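Local coordinates for putative immunoglobulin-blocking virulence protein (Mycoplasma mycoides subsp. capri, PDB 7ADK) that probably blocks host immunoglobulins and so helps the mycoplasma to escape the antibody response, at residues R248-K251 and M252-N256; Y578-N581 and N582-F585. All blocks are in the same frame, centred on the assembly; numbering follows the deposited sequence.

Interaction 1: R248-K251 and M252-N256; sequences RYKK and MLDSN
The carboxylate of Asp254 is met at OD2 by the ammonium of Lys250, whose NZ lies 2.8 Å away on the syn lone pair. The peptide carbonyl of Tyr249 is approached from opposite faces: Leu253 N and Met252 N each come within 2.9 Å of Tyr249 O, so one acceptor serves an alpha-helical i to i+4 bond and an i to i+3 bond. Just past the helix end, the Asn256 amide lies nearly coplanar with Asp254 O, which Asn256 ND2 meets at 2.8 Å.

Lys250 CG stands anti to the backbone N (chi1 -165°), and a bend at chi4 (-75°) turns NZ toward the acid. The same two residues are also joined through the backbone, Asp254 N giving a nearly straight bond (172°) to Lys250 O at 2.9 Å. On the Tyr249 flank, Leu253 CD1 and CD2 both lie 4.1 Å from Tyr249 CB, while the phenol OH is bound by Leu205 O and Asn208.

An i to i+4 salt bridge thus ties Lys250, in the last turn of helix 247-253, to Asp254, the first residue beyond it, and the lysine's positive charge would probably stabilise the ionised form of Asp254.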
ATOM      1  N   ARG A 248     -35.176 -10.638 -16.966  1.00 70.05           N
ATOM      2  CA  ARG A 248     -35.479 -11.650 -17.983  1.00 70.05           C
ATOM      3  C   ARG A 248     -36.911 -11.586 -18.509  1.00 70.05           C
ATOM      4  O   ARG A 248     -37.195 -12.070 -19.597  1.00 70.05           O
ATOM      5  CB  ARG A 248     -35.221 -13.037 -17.408  1.00 70.05           C
ATOM      6  CG  ARG A 248     -33.797 -13.239 -16.882  1.00 70.05           C
ATOM      7  CD  ARG A 248     -33.634 -14.640 -16.311  1.00 70.05           C
ATOM      8  NE  ARG A 248     -33.800 -15.652 -17.354  1.00 70.05           N
ATOM      9  CZ  ARG A 248     -33.756 -16.951 -17.206  1.00 70.05           C
ATOM     10  NH1 ARG A 248     -33.638 -17.523 -16.059  1.00 70.05           N
ATOM     11  NH2 ARG A 248     -33.806 -17.689 -18.254  1.00 70.05           N
ATOM     12  N   TYR A 249     -37.807 -10.978 -17.743  1.00 74.23           N
ATOM     13  CA  TYR A 249     -39.189 -10.688 -18.122  1.00 74.23           C
ATOM     14  C   TYR A 249     -39.413  -9.208 -18.454  1.00 74.23           C
ATOM     15  O   TYR A 249     -40.293  -8.899 -19.245  1.00 74.23           O
ATOM     16  CB  TYR A 249     -40.126 -11.126 -16.990  1.00 74.23           C
ATOM     17  CG  TYR A 249     -39.809 -12.467 -16.363  1.00 74.23           C
ATOM     18  CD1 TYR A 249     -40.326 -13.659 -16.901  1.00 74.23           C
ATOM     19  CD2 TYR A 249     -38.963 -12.514 -15.243  1.00 74.23           C
ATOM     20  CE1 TYR A 249     -39.963 -14.896 -16.338  1.00 74.23           C
ATOM     21  CE2 TYR A 249     -38.607 -13.746 -14.674  1.00 74.23           C
ATOM     22  CZ  TYR A 249     -39.090 -14.939 -15.234  1.00 74.23           C
ATOM     23  OH  TYR A 249     -38.714 -16.121 -14.697  1.00 74.23           O
ATOM     24  N   LYS A 250     -38.634  -8.285 -17.870  1.00 80.33           N
ATOM     25  CA  LYS A 250     -38.921  -6.837 -17.765  1.00 80.33           C
ATOM     26  C   LYS A 250     -39.237  -6.141 -19.092  1.00 80.33           C
ATOM     27  O   LYS A 250     -40.179  -5.365 -19.164  1.00 80.33           O
ATOM     28  CB  LYS A 250     -37.760  -6.133 -17.051  1.00 80.33           C
ATOM     29  CG  LYS A 250     -38.103  -4.737 -16.581  1.00 80.33           C
ATOM     30  CD  LYS A 250     -36.970  -3.880 -16.158  1.00 80.33           C
ATOM     31  CE  LYS A 250     -37.358  -2.503 -15.630  1.00 80.33           C
ATOM     32  NZ  LYS A 250     -37.756  -1.561 -16.689  1.00 80.33           N
ATOM     33  N   LYS A 251     -38.519  -6.488 -20.161  1.00 84.22           N
ATOM     34  CA  LYS A 251     -38.743  -5.983 -21.531  1.00 84.22           C
ATOM     35  C   LYS A 251     -40.133  -6.308 -22.099  1.00 84.22           C
ATOM     36  O   LYS A 251     -40.654  -5.534 -22.887  1.00 84.22           O
ATOM     37  CB  LYS A 251     -37.645  -6.529 -22.460  1.00 84.22           C
ATOM     38  CG  LYS A 251     -36.244  -6.018 -22.093  1.00 84.22           C
ATOM     39  CD  LYS A 251     -35.188  -6.493 -23.095  1.00 84.22           C
ATOM     40  CE  LYS A 251     -33.799  -6.062 -22.632  1.00 84.22           C
ATOM     41  NZ  LYS A 251     -32.731  -6.425 -23.595  1.00 84.22           N
ATOM     42  N   MET A 252     -40.740  -7.416 -21.678  1.00 89.35           N
ATOM     43  CA  MET A 252     -42.157  -7.745 -21.880  1.00 89.35           C
ATOM     44  C   MET A 252     -43.055  -7.139 -20.786  1.00 89.35           C
ATOM     45  O   MET A 252     -44.134  -6.639 -21.070  1.00 89.35           O
ATOM     46  CB  MET A 252     -42.280  -9.276 -21.976  1.00 89.35           C
ATOM     47  CG  MET A 252     -43.698  -9.849 -21.869  1.00 89.35           C
ATOM     48  SD  MET A 252     -44.944  -9.161 -22.974  1.00 89.35           S
ATOM     49  CE  MET A 252     -44.229  -9.545 -24.572  1.00 89.35           C
ATOM     50  N   LEU A 253     -42.596  -7.175 -19.535  1.00 87.10           N
ATOM     51  CA  LEU A 253     -43.350  -6.855 -18.320  1.00 87.10           C
ATOM     52  C   LEU A 253     -43.780  -5.387 -18.249  1.00 87.10           C
ATOM     53  O   LEU A 253     -44.864  -5.092 -17.762  1.00 87.10           O
ATOM     54  CB  LEU A 253     -42.452  -7.222 -17.123  1.00 87.10           C
ATOM     55  CG  LEU A 253     -43.125  -7.932 -15.955  1.00 87.10           C
ATOM     56  CD1 LEU A 253     -43.686  -9.274 -16.399  1.00 87.10           C
ATOM     57  CD2 LEU A 253     -42.090  -8.183 -14.857  1.00 87.10           C
ATOM     58  N   ASP A 254     -42.952  -4.468 -18.745  1.00 91.82           N
ATOM     59  CA  ASP A 254     -43.353  -3.078 -18.979  1.00 91.82           C
ATOM     60  C   ASP A 254     -44.359  -3.035 -20.137  1.00 91.82           C
ATOM     61  O   ASP A 254     -43.995  -3.339 -21.270  1.00 91.82           O
ATOM     62  CB  ASP A 254     -42.126  -2.208 -19.269  1.00 91.82           C
ATOM     63  CG  ASP A 254     -41.184  -2.062 -18.078  1.00 91.82           C
ATOM     64  OD1 ASP A 254     -41.641  -2.104 -16.917  1.00 91.82           O
ATOM     65  OD2 ASP A 254     -39.978  -1.826 -18.304  1.00 91.82           O
ATOM     66  N   SER A 255     -45.617  -2.676 -19.847  1.00 98.28           N
ATOM     67  CA  SER A 255     -46.797  -3.030 -20.647  1.00 98.28           C
ATOM     68  C   SER A 255     -46.670  -2.855 -22.159  1.00 98.28           C
ATOM     69  O   SER A 255     -47.040  -3.754 -22.916  1.00 98.28           O
ATOM     70  CB  SER A 255     -47.983  -2.216 -20.135  1.00 98.28           C
ATOM     71  OG  SER A 255     -49.122  -2.391 -20.926  1.00 98.28           O
ATOM     72  N   ASN A 256     -46.173  -1.692 -22.600  1.00 99.27           N
ATOM     73  CA  ASN A 256     -45.897  -1.298 -23.992  1.00 99.27           C
ATOM     74  C   ASN A 256     -47.024  -1.571 -25.023  1.00 99.27           C
ATOM     75  O   ASN A 256     -46.770  -1.633 -26.227  1.00 99.27           O
ATOM     76  CB  ASN A 256     -44.484  -1.764 -24.406  1.00 99.27           C
ATOM     77  CG  ASN A 256     -44.384  -3.204 -24.879  1.00 99.27           C
ATOM     78  OD1 ASN A 256     -44.322  -3.483 -26.066  1.00 99.27           O
ATOM     79  ND2 ASN A 256     -44.284  -4.151 -23.982  1.00 99.27           N
TER

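Interaction 2: Y578-N581 and N582-F585; sequences YARN and NEPF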
ATOM      1  N   TYR A 578       5.387 -17.261 -31.215  1.00 63.18           N
ATOM      2  CA  TYR A 578       5.004 -18.123 -32.355  1.00 63.18           C
ATOM      3  C   TYR A 578       5.322 -19.620 -32.223  1.00 63.18           C
ATOM      4  O   TYR A 578       4.470 -20.423 -32.576  1.00 63.18           O
ATOM      5  CB  TYR A 578       5.622 -17.623 -33.666  1.00 63.18           C
ATOM      6  CG  TYR A 578       5.193 -16.236 -34.101  1.00 63.18           C
ATOM      7  CD1 TYR A 578       3.916 -16.037 -34.656  1.00 63.18           C
ATOM      8  CD2 TYR A 578       6.053 -15.142 -33.916  1.00 63.18           C
ATOM      9  CE1 TYR A 578       3.498 -14.742 -35.013  1.00 63.18           C
ATOM     10  CE2 TYR A 578       5.637 -13.849 -34.264  1.00 63.18           C
ATOM     11  CZ  TYR A 578       4.361 -13.648 -34.819  1.00 63.18           C
ATOM     12  OH  TYR A 578       3.984 -12.391 -35.141  1.00 63.18           O
ATOM     13  N   ALA A 579       6.496 -20.029 -31.747  1.00 61.31           N
ATOM     14  CA  ALA A 579       6.899 -21.439 -31.798  1.00 61.31           C
ATOM     15  C   ALA A 579       6.144 -22.343 -30.800  1.00 61.31           C
ATOM     16  O   ALA A 579       5.940 -23.523 -31.072  1.00 61.31           O
ATOM     17  CB  ALA A 579       8.408 -21.543 -31.602  1.00 61.31           C
ATOM     18  N   ARG A 580       5.701 -21.808 -29.658  1.00 60.55           N
ATOM     19  CA  ARG A 580       4.847 -22.489 -28.667  1.00 60.55           C
ATOM     20  C   ARG A 580       3.543 -21.724 -28.406  1.00 60.55           C
ATOM     21  O   ARG A 580       2.830 -21.996 -27.452  1.00 60.55           O
ATOM     22  CB  ARG A 580       5.639 -22.779 -27.382  1.00 60.55           C
ATOM     23  CG  ARG A 580       6.738 -23.822 -27.582  1.00 60.55           C
ATOM     24  CD  ARG A 580       7.631 -24.017 -26.356  1.00 60.55           C
ATOM     25  NE  ARG A 580       6.973 -24.806 -25.312  1.00 60.55           N
ATOM     26  CZ  ARG A 580       7.433 -25.066 -24.103  1.00 60.55           C
ATOM     27  NH1 ARG A 580       6.742 -25.801 -23.302  1.00 60.55           N
ATOM     28  NH2 ARG A 580       8.576 -24.637 -23.657  1.00 60.55           N
ATOM     29  N   ASN A 581       3.185 -20.758 -29.251  1.00 61.86           N
ATOM     30  CA  ASN A 581       2.068 -19.850 -29.009  1.00 61.86           C
ATOM     31  C   ASN A 581       0.707 -20.556 -28.912  1.00 61.86           C
ATOM     32  O   ASN A 581      -0.192 -20.043 -28.259  1.00 61.86           O
ATOM     33  CB  ASN A 581       2.067 -18.787 -30.111  1.00 61.86           C
ATOM     34  CG  ASN A 581       0.917 -17.804 -30.022  1.00 61.86           C
ATOM     35  OD1 ASN A 581       0.956 -16.811 -29.325  1.00 61.86           O
ATOM     36  ND2 ASN A 581      -0.136 -18.024 -30.760  1.00 61.86           N
ATOM     37  N   ASN A 582       0.486 -21.695 -29.559  1.00 63.30           N
ATOM     38  CA  ASN A 582      -0.819 -22.351 -29.482  1.00 63.30           C
ATOM     39  C   ASN A 582      -1.120 -22.955 -28.094  1.00 63.30           C
ATOM     40  O   ASN A 582      -2.263 -23.299 -27.820  1.00 63.30           O
ATOM     41  CB  ASN A 582      -0.967 -23.336 -30.648  1.00 63.30           C
ATOM     42  CG  ASN A 582      -0.173 -24.602 -30.486  1.00 63.30           C
ATOM     43  OD1 ASN A 582       0.990 -24.593 -30.119  1.00 63.30           O
ATOM     44  ND2 ASN A 582      -0.789 -25.717 -30.744  1.00 63.30           N
ATOM     45  N   GLU A 583      -0.136 -23.053 -27.203  1.00 63.58           N
ATOM     46  CA  GLU A 583      -0.301 -23.489 -25.815  1.00 63.58           C
ATOM     47  C   GLU A 583      -0.840 -22.366 -24.911  1.00 63.58           C
ATOM     48  O   GLU A 583      -0.399 -21.228 -25.045  1.00 63.58           O
ATOM     49  CB  GLU A 583       1.035 -23.931 -25.209  1.00 63.58           C
ATOM     50  CG  GLU A 583       1.822 -24.979 -26.000  1.00 63.58           C
ATOM     51  CD  GLU A 583       3.185 -25.290 -25.362  1.00 63.58           C
ATOM     52  OE1 GLU A 583       3.296 -25.234 -24.116  1.00 63.58           O
ATOM     53  OE2 GLU A 583       4.141 -25.627 -26.086  1.00 63.58           O
ATOM     54  N   PRO A 584      -1.699 -22.649 -23.914  1.00 59.00           N
ATOM     55  CA  PRO A 584      -2.315 -21.612 -23.084  1.00 59.00           C
ATOM     56  C   PRO A 584      -1.368 -20.740 -22.250  1.00 59.00           C
ATOM     57  O   PRO A 584      -1.650 -19.572 -22.026  1.00 59.00           O
ATOM     58  CB  PRO A 584      -3.257 -22.357 -22.153  1.00 59.00           C
ATOM     59  CG  PRO A 584      -3.565 -23.662 -22.863  1.00 59.00           C
ATOM     60  CD  PRO A 584      -2.288 -23.949 -23.633  1.00 59.00           C
ATOM     61  N   PHE A 585      -0.245 -21.271 -21.763  1.00 53.69           N
ATOM     62  CA  PHE A 585       0.677 -20.506 -20.905  1.00 53.69           C
ATOM     63  C   PHE A 585       1.365 -19.374 -21.668  1.00 53.69           C
ATOM     64  O   PHE A 585       1.550 -18.271 -21.158  1.00 53.69           O
ATOM     65  CB  PHE A 585       1.724 -21.431 -20.269  1.00 53.69           C
ATOM     66  CG  PHE A 585       2.640 -20.723 -19.288  1.00 53.69           C
ATOM     67  CD1 PHE A 585       3.871 -20.191 -19.710  1.00 53.69           C
ATOM     68  CD2 PHE A 585       2.234 -20.543 -17.956  1.00 53.69           C
ATOM     69  CE1 PHE A 585       4.682 -19.495 -18.809  1.00 53.69           C
ATOM     70  CE2 PHE A 585       3.050 -19.847 -17.058  1.00 53.69           C
ATOM     71  CZ  PHE A 585       4.276 -19.325 -17.483  1.00 53.69           C
TER
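Arg580 and Glu583, the first and last residues of a type I beta turn, cross at an angle, with the guanidinium and carboxylate planes 50° apart. The acid arrives at the edge of the guanidinium: Arg580 NE gives an almost linear bond to Glu583 OE2 at 3.0 Å, with that oxygen near the guanidinium plane. NE meets OE2 on its syn side, 30° out of the carboxylate plane. This tilt goes with a one-point salt bridge, since Arg580 NH1 stays 3.6 Å from Glu583 OE1.

Arg580 owes its approach to the bend at chi3 (76°), which brings NE round to the acid, whereas the Glu583 chain runs extended beyond CG. Glu583 OE2 also rests against the aliphatic part of Arg580, 3.5 Å from Arg580 CB. In the backbone, Glu583 N donates to Arg580 O at 3.2 Å and closes the turn.

Asn581 and Asn582 form the two middle positions of the turn, and Asn582 ND2 binds Asp597 OD1 and Tyr167 O. The guanidinium is also held beyond the turn, through NH2 to Leu522 O.

All four turn residues are buried, so the neighbouring opposite charges of Arg580 and Glu583 probably compensate each other, and the salt bridge fastens the first and last residues of the turn a second time.

Overall arrangement
Interactions 1 and 2 both couple a backbone bond with a salt bridge, but interaction 1 spans the end of its helix, i to i+4, while interaction 2 is a turn directly after one, i to i+3. They are separate sites: their centres lie 47 Å apart and their nearest atoms about 31 Å apart. The centre of interaction 1 lies about 37 Å from the centre of the chain, in an outlying part, against helix 280-288 and strand 318-320. The centre of interaction 2 lies about 13 Å from the chain centre, in the connection between parallel strands 553-555 and 608-610, where Phe585 meets Tyr517 and Phe551. The second chain of the assembly touches neither contact.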